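Local structure of penicillin binding protein 2X (Streptococcus thermophilus, 5U47) at residues 151-156 with 435-440; 382-387 with 419-424. The protein probably acts as a septal transpeptidase that cross-links peptidoglycan strands during cell division and is inactivated by beta-lactams that acylate its active-site serine. The protein carries 1 engineered substitution. All blocks are in the same frame, centred on the assembly; numbering follows the deposited sequence.

Contact 1 of 2, residues 151-156 with 435-440; sequences SEFLGR and PQFIKQ
Phe153, on the short helix 151-154, and Phe437, just ahead of strand 438-443, mark the nearest approach of the two backbones, yet their CA atoms lie 9.7 Å apart and the gap is bridged by side chains alone. With CG anti to the backbone N (chi1 168°), the Phe153 ring reaches across and presents the CE1-CZ edge. Phe437 CB, lying near the plane of that ring, takes the closest touch, 3.7 Å from Phe153 CE1. Beside it, Phe153 CZ comes within 4.1 Å of Phe437 CD1. The rings thus form an offset edge-to-face pair, with centroids 5.8 Å apart and planes at 84°, the edge of Phe153 turned toward the face of Phe437. Both aromatics are buried, and Leu176 of helix 175-179 touches each of them, while Thr261 and Met388 also pack on Phe153. Past Phe437 the chain enters strand 438-443 through a classic beta bulge, in which Lys439 and Gln440 lie opposite the single residue Tyr219. Phe153 belongs to the dimerisation-domain part of the chain and Phe437 to the transpeptidase domain, so the pair is consistent with a hydrophobic junction between the two, as in class B penicillin-binding proteins.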
loop_
_atom_site.group_PDB
_atom_site.type_symbol
_atom_site.label_atom_id
_atom_site.label_comp_id
_atom_site.label_asym_id
_atom_site.label_seq_id
_atom_site.Cartn_x
_atom_site.Cartn_y
_atom_site.Cartn_z
ATOM N N SER A 151 -6.215 7.351 -4.845
ATOM C CA SER A 151 -6.373 6.796 -6.186
ATOM C C SER A 151 -5.263 5.862 -6.619
ATOM O O SER A 151 -5.531 4.732 -7.070
ATOM C CB SER A 151 -6.598 7.919 -7.200
ATOM O OG SER A 151 -7.839 8.551 -6.939
ATOM N N GLU A 152 -4.023 6.314 -6.483
ATOM C CA GLU A 152 -2.895 5.455 -6.830
ATOM C C GLU A 152 -2.847 4.182 -5.960
ATOM O O GLU A 152 -2.513 3.110 -6.446
ATOM C CB GLU A 152 -1.567 6.230 -6.798
ATOM C CG GLU A 152 -1.424 7.210 -7.963
ATOM C CD GLU A 152 -2.252 8.486 -7.864
ATOM O OE1 GLU A 152 -2.893 8.804 -6.797
ATOM O OE2 GLU A 152 -2.248 9.200 -8.889
ATOM N N PHE A 153 -3.205 4.306 -4.690
ATOM C CA PHE A 153 -3.242 3.127 -3.816
ATOM C C PHE A 153 -4.278 2.078 -4.296
ATOM O O PHE A 153 -3.957 0.877 -4.423
ATOM C CB PHE A 153 -3.527 3.568 -2.399
ATOM C CG PHE A 153 -3.868 2.447 -1.465
ATOM C CD1 PHE A 153 -2.871 1.645 -0.926
ATOM C CD2 PHE A 153 -5.189 2.207 -1.115
ATOM C CE1 PHE A 153 -3.195 0.617 -0.050
ATOM C CE2 PHE A 153 -5.522 1.185 -0.224
ATOM C CZ PHE A 153 -4.519 0.393 0.302
ATOM N N LEU A 154 -5.496 2.539 -4.566
ATOM C CA LEU A 154 -6.574 1.646 -5.006
ATOM C C LEU A 154 -6.315 1.030 -6.362
ATOM O O LEU A 154 -6.562 -0.146 -6.566
ATOM C CB LEU A 154 -7.913 2.386 -5.053
ATOM C CG LEU A 154 -8.485 2.856 -3.725
ATOM C CD1 LEU A 154 -9.710 3.723 -3.961
ATOM C CD2 LEU A 154 -8.816 1.673 -2.837
ATOM N N GLY A 155 -5.808 1.826 -7.290
ATOM C CA GLY A 155 -5.622 1.349 -8.634
ATOM C C GLY A 155 -6.958 1.231 -9.353
ATOM O O GLY A 155 -7.991 1.723 -8.877
ATOM N N ARG A 156 -6.922 0.570 -10.508
ATOM C CA ARG A 156 -8.093 0.402 -11.379
ATOM C C ARG A 156 -8.277 -1.040 -11.841
ATOM O O ARG A 156 -7.294 -1.745 -12.084
ATOM C CB ARG A 156 -7.918 1.256 -12.646
ATOM C CG ARG A 156 -8.127 2.759 -12.464
ATOM C CD ARG A 156 -9.598 3.148 -12.375
ATOM N NE ARG A 156 -10.280 2.846 -13.642
ATOM C CZ ARG A 156 -11.519 3.232 -13.975
ATOM N NH1 ARG A 156 -12.265 3.966 -13.157
ATOM N NH2 ARG A 156 -12.012 2.880 -15.158
ATOM N N PRO A 435 4.353 -2.910 7.732
ATOM C CA PRO A 435 3.241 -2.058 7.368
ATOM C C PRO A 435 2.137 -2.922 6.741
ATOM O O PRO A 435 2.459 -3.873 6.025
ATOM C CB PRO A 435 3.853 -1.092 6.342
ATOM C CG PRO A 435 5.299 -1.075 6.683
ATOM C CD PRO A 435 5.590 -2.495 7.045
ATOM N N GLN A 436 0.880 -2.599 7.050
ATOM C CA GLN A 436 -0.291 -3.348 6.575
ATOM C C GLN A 436 -1.325 -2.419 5.995
ATOM O O GLN A 436 -1.551 -1.306 6.520
ATOM C CB GLN A 436 -0.958 -4.101 7.728
ATOM C CG GLN A 436 -0.148 -5.254 8.288
ATOM C CD GLN A 436 -0.811 -5.942 9.469
ATOM O OE1 GLN A 436 -1.700 -5.376 10.137
ATOM N NE2 GLN A 436 -0.379 -7.162 9.746
ATOM N N PHE A 437 -1.981 -2.903 4.938
ATOM C CA PHE A 437 -3.056 -2.190 4.273
ATOM C C PHE A 437 -4.334 -3.038 4.165
ATOM O O PHE A 437 -5.365 -2.524 3.705
ATOM C CB PHE A 437 -2.625 -1.631 2.887
ATOM C CG PHE A 437 -2.215 -2.690 1.894
ATOM C CD1 PHE A 437 -3.162 -3.355 1.134
ATOM C CD2 PHE A 437 -0.874 -3.022 1.726
ATOM C CE1 PHE A 437 -2.779 -4.337 0.231
ATOM C CE2 PHE A 437 -0.485 -4.002 0.825
ATOM C CZ PHE A 437 -1.445 -4.661 0.073
ATOM N N ILE A 438 -4.279 -4.313 4.588
ATOM C CA ILE A 438 -5.478 -5.186 4.595
ATOM C C ILE A 438 -5.890 -5.463 6.023
ATOM O O ILE A 438 -5.094 -5.981 6.826
ATOM C CB ILE A 438 -5.233 -6.564 3.949
ATOM C CG1 ILE A 438 -4.715 -6.396 2.528
ATOM C CG2 ILE A 438 -6.521 -7.403 3.959
ATOM C CD1 ILE A 438 -4.188 -7.676 1.917
ATOM N N LYS A 439 -7.140 -5.154 6.330
ATOM C CA LYS A 439 -7.703 -5.374 7.658
ATOM C C LYS A 439 -8.424 -6.712 7.717
ATOM O O LYS A 439 -8.344 -7.428 8.696
ATOM C CB LYS A 439 -8.723 -4.275 7.985
ATOM C CG LYS A 439 -9.371 -4.329 9.373
ATOM C CD LYS A 439 -8.403 -3.892 10.476
ATOM C CE LYS A 439 -7.448 -4.986 10.951
ATOM N NZ LYS A 439 -6.111 -4.449 11.392
ATOM N N GLN A 440 -9.187 -7.005 6.675
ATOM C CA GLN A 440 -9.975 -8.233 6.646
ATOM C C GLN A 440 -10.286 -8.637 5.227
ATOM O O GLN A 440 -10.528 -7.782 4.386
ATOM C CB GLN A 440 -11.291 -8.029 7.428
ATOM C CG GLN A 440 -12.200 -9.230 7.518
ATOM C CD GLN A 440 -13.487 -8.936 8.284
ATOM O OE1 GLN A 440 -14.469 -8.574 7.675
ATOM N NE2 GLN A 440 -13.466 -9.061 9.628
#

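Contact 2 of 2, residues 382-387 with 419-424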
loop_
_atom_site.group_PDB
_atom_site.type_symbol
_atom_site.label_atom_id
_atom_site.label_comp_id
_atom_site.label_asym_id
_atom_site.label_seq_id
_atom_site.Cartn_x
_atom_site.Cartn_y
_atom_site.Cartn_z
ATOM N N ILE A 382 15.936 -4.410 1.404
ATOM C CA ILE A 382 15.065 -5.576 1.345
ATOM C C ILE A 382 13.626 -5.089 1.212
ATOM O O ILE A 382 13.167 -4.300 2.039
ATOM C CB ILE A 382 15.191 -6.457 2.606
ATOM C CG1 ILE A 382 16.665 -6.846 2.840
ATOM C CG2 ILE A 382 14.350 -7.718 2.466
ATOM C CD1 ILE A 382 16.900 -7.699 4.074
ATOM N N PRO A 383 12.903 -5.569 0.183
ATOM C CA PRO A 383 11.510 -5.117 0.056
ATOM C C PRO A 383 10.684 -5.577 1.249
ATOM O O PRO A 383 11.039 -6.579 1.899
ATOM C CB PRO A 383 11.033 -5.794 -1.238
ATOM C CG PRO A 383 11.929 -6.958 -1.420
ATOM C CD PRO A 383 13.258 -6.559 -0.850
ATOM N N THR A 384 9.619 -4.846 1.550
ATOM C CA THR A 384 8.739 -5.212 2.660
ATOM C C THR A 384 7.904 -6.467 2.333
ATOM O O THR A 384 7.574 -7.253 3.225
ATOM C CB THR A 384 7.792 -4.054 3.047
ATOM O OG1 THR A 384 6.801 -3.830 2.022
ATOM C CG2 THR A 384 8.582 -2.763 3.302
ATOM N N ARG A 385 7.591 -6.655 1.055
ATOM C CA ARG A 385 6.719 -7.746 0.596
ATOM C C ARG A 385 5.391 -7.658 1.355
ATOM O O ARG A 385 4.814 -8.667 1.735
ATOM C CB ARG A 385 7.379 -9.101 0.794
ATOM C CG ARG A 385 8.803 -9.128 0.288
ATOM C CD ARG A 385 9.327 -10.532 0.223
ATOM N NE ARG A 385 10.722 -10.563 -0.216
ATOM C CZ ARG A 385 11.790 -10.758 0.557
ATOM N NH1 ARG A 385 11.681 -10.993 1.864
ATOM N NH2 ARG A 385 12.990 -10.761 -0.005
ATOM N N PHE A 386 4.895 -6.426 1.515
ATOM C CA PHE A 386 3.709 -6.182 2.306
ATOM C C PHE A 386 2.378 -6.519 1.634
ATOM O O PHE A 386 1.348 -6.463 2.300
ATOM C CB PHE A 386 3.711 -4.779 2.955
ATOM C CG PHE A 386 3.334 -3.638 2.062
ATOM C CD1 PHE A 386 3.780 -3.535 0.755
ATOM C CD2 PHE A 386 2.622 -2.549 2.608
ATOM C CE1 PHE A 386 3.473 -2.430 -0.003
ATOM C CE2 PHE A 386 2.300 -1.451 1.843
ATOM C CZ PHE A 386 2.725 -1.400 0.527
ATOM N N GLY A 387 2.409 -6.874 0.354
ATOM C CA GLY A 387 1.228 -7.319 -0.345
ATOM C C GLY A 387 1.027 -6.763 -1.728
ATOM O O GLY A 387 0.237 -7.298 -2.481
ATOM N N MET A 419 10.846 3.227 4.657
ATOM C CA MET A 419 10.974 4.229 5.696
ATOM C C MET A 419 9.898 4.041 6.761
ATOM O O MET A 419 10.183 4.116 7.948
ATOM C CB MET A 419 10.921 5.651 5.121
ATOM C CG MET A 419 12.106 5.993 4.215
ATOM S SD MET A 419 13.719 5.846 5.024
ATOM C CE MET A 419 13.621 7.098 6.295
ATOM N N LEU A 420 8.659 3.798 6.339
ATOM C CA LEU A 420 7.564 3.595 7.293
ATOM C C LEU A 420 7.852 2.417 8.214
ATOM O O LEU A 420 7.632 2.503 9.417
ATOM C CB LEU A 420 6.221 3.392 6.568
ATOM C CG LEU A 420 5.720 4.592 5.724
ATOM C CD1 LEU A 420 4.436 4.212 4.992
ATOM C CD2 LEU A 420 5.472 5.824 6.593
ATOM N N ARG A 421 8.324 1.329 7.622
ATOM C CA ARG A 421 8.660 0.123 8.368
ATOM C C ARG A 421 9.729 0.441 9.441
ATOM O O ARG A 421 9.589 0.048 10.598
ATOM C CB ARG A 421 9.171 -0.943 7.410
ATOM C CG ARG A 421 9.628 -2.224 8.071
ATOM C CD ARG A 421 10.079 -3.264 7.049
ATOM N NE ARG A 421 11.178 -2.753 6.250
ATOM C CZ ARG A 421 11.758 -3.372 5.214
ATOM N NH1 ARG A 421 12.731 -2.760 4.567
ATOM N NH2 ARG A 421 11.384 -4.571 4.814
ATOM N N ALA A 422 10.758 1.180 9.054
ATOM C CA ALA A 422 11.842 1.550 9.973
ATOM C C ALA A 422 11.314 2.441 11.085
ATOM O O ALA A 422 11.671 2.251 12.261
ATOM C CB ALA A 422 12.966 2.247 9.215
ATOM N N PHE A 423 10.445 3.399 10.716
ATOM C CA PHE A 423 9.860 4.299 11.707
ATOM C C PHE A 423 9.039 3.563 12.773
ATOM O O PHE A 423 8.967 4.026 13.923
ATOM C CB PHE A 423 8.979 5.388 11.074
ATOM C CG PHE A 423 9.728 6.393 10.218
ATOM C CD1 PHE A 423 10.955 6.915 10.616
ATOM C CD2 PHE A 423 9.150 6.884 9.059
ATOM C CE1 PHE A 423 11.618 7.873 9.835
ATOM C CE2 PHE A 423 9.808 7.833 8.277
ATOM C CZ PHE A 423 11.043 8.317 8.666
ATOM N N THR A 424 8.438 2.421 12.425
ATOM C CA THR A 424 7.648 1.712 13.422
ATOM C C THR A 424 8.496 1.253 14.615
ATOM O O THR A 424 7.972 1.173 15.712
ATOM C CB THR A 424 6.861 0.482 12.876
ATOM O OG1 THR A 424 7.773 -0.490 12.351
ATOM C CG2 THR A 424 5.896 0.874 11.833
#
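Arg421 reaches from helix 416-427 to the loop 382-387, where its guanidinium group meets the carbonyl of Ile382 and the side chain of Thr384. At the root of the side chain, Arg421 CB packs on the ring of Pro435. CG lies anti to the backbone N (chi1 177°) and the chain runs on extended to CD, which passes 4.1 Å from Thr384 CG2. A turn at chi3 (59°) then swings the terminal group under this same methyl: Arg421 NE lies 3.9 Å from Thr384 CG2, which sits over one face of the guanidinium, 3.8 Å from Arg421 CZ and offset toward the rim. The helix that carries Arg421 belongs to the transpeptidase domain, of the beta-lactamase clan: Leu420 packs on strand 245-252 of the antiparallel sheet, and Met419 and Ala422 pack on helix 297-308, just before which lies Ser295 of a probable SxxK motif. At the tip, Arg421 NH1 donates to Ile382 O at 3.0 Å with an N-H...O angle of 153°, the oxygen lying close to the guanidinium plane. Arg421 NH2 adds a weak bond to that oxygen, 3.3 Å from Ile382 O, with Pro383 O also near the edge. Gln418 NE2 supplies another hydrogen bond to Ile382 O. Thr384 OG1 is hydrogen-bonded to Glu391 OE2, and Arg385 N bonds to OE1 of the same carboxylate.

Overall arrangement
The two contacts touch directly, and their centres lie about 14 Å apart. Contact 1 is fully buried near the middle of the chain, whereas contact 2 is only partly buried, farther out. Their chemistry differs accordingly: contact 1 is wholly apolar, an aromatic pair that joins the dimerisation and transpeptidase parts of the chain, while contact 2, within the transpeptidase domain, combines an arginine-to-carbonyl hydrogen bond with a methyl lying over the guanidinium face. Along the sequence, contact 2 is nested inside the loop closed by contact 1. Phe437 links them, since its ring also makes an edge-to-face pair with Phe386, and Phe437 CE2 comes 3.4 Å from Phe386 O. Pro435 likewise borders loop 382-387 and helix 416-427.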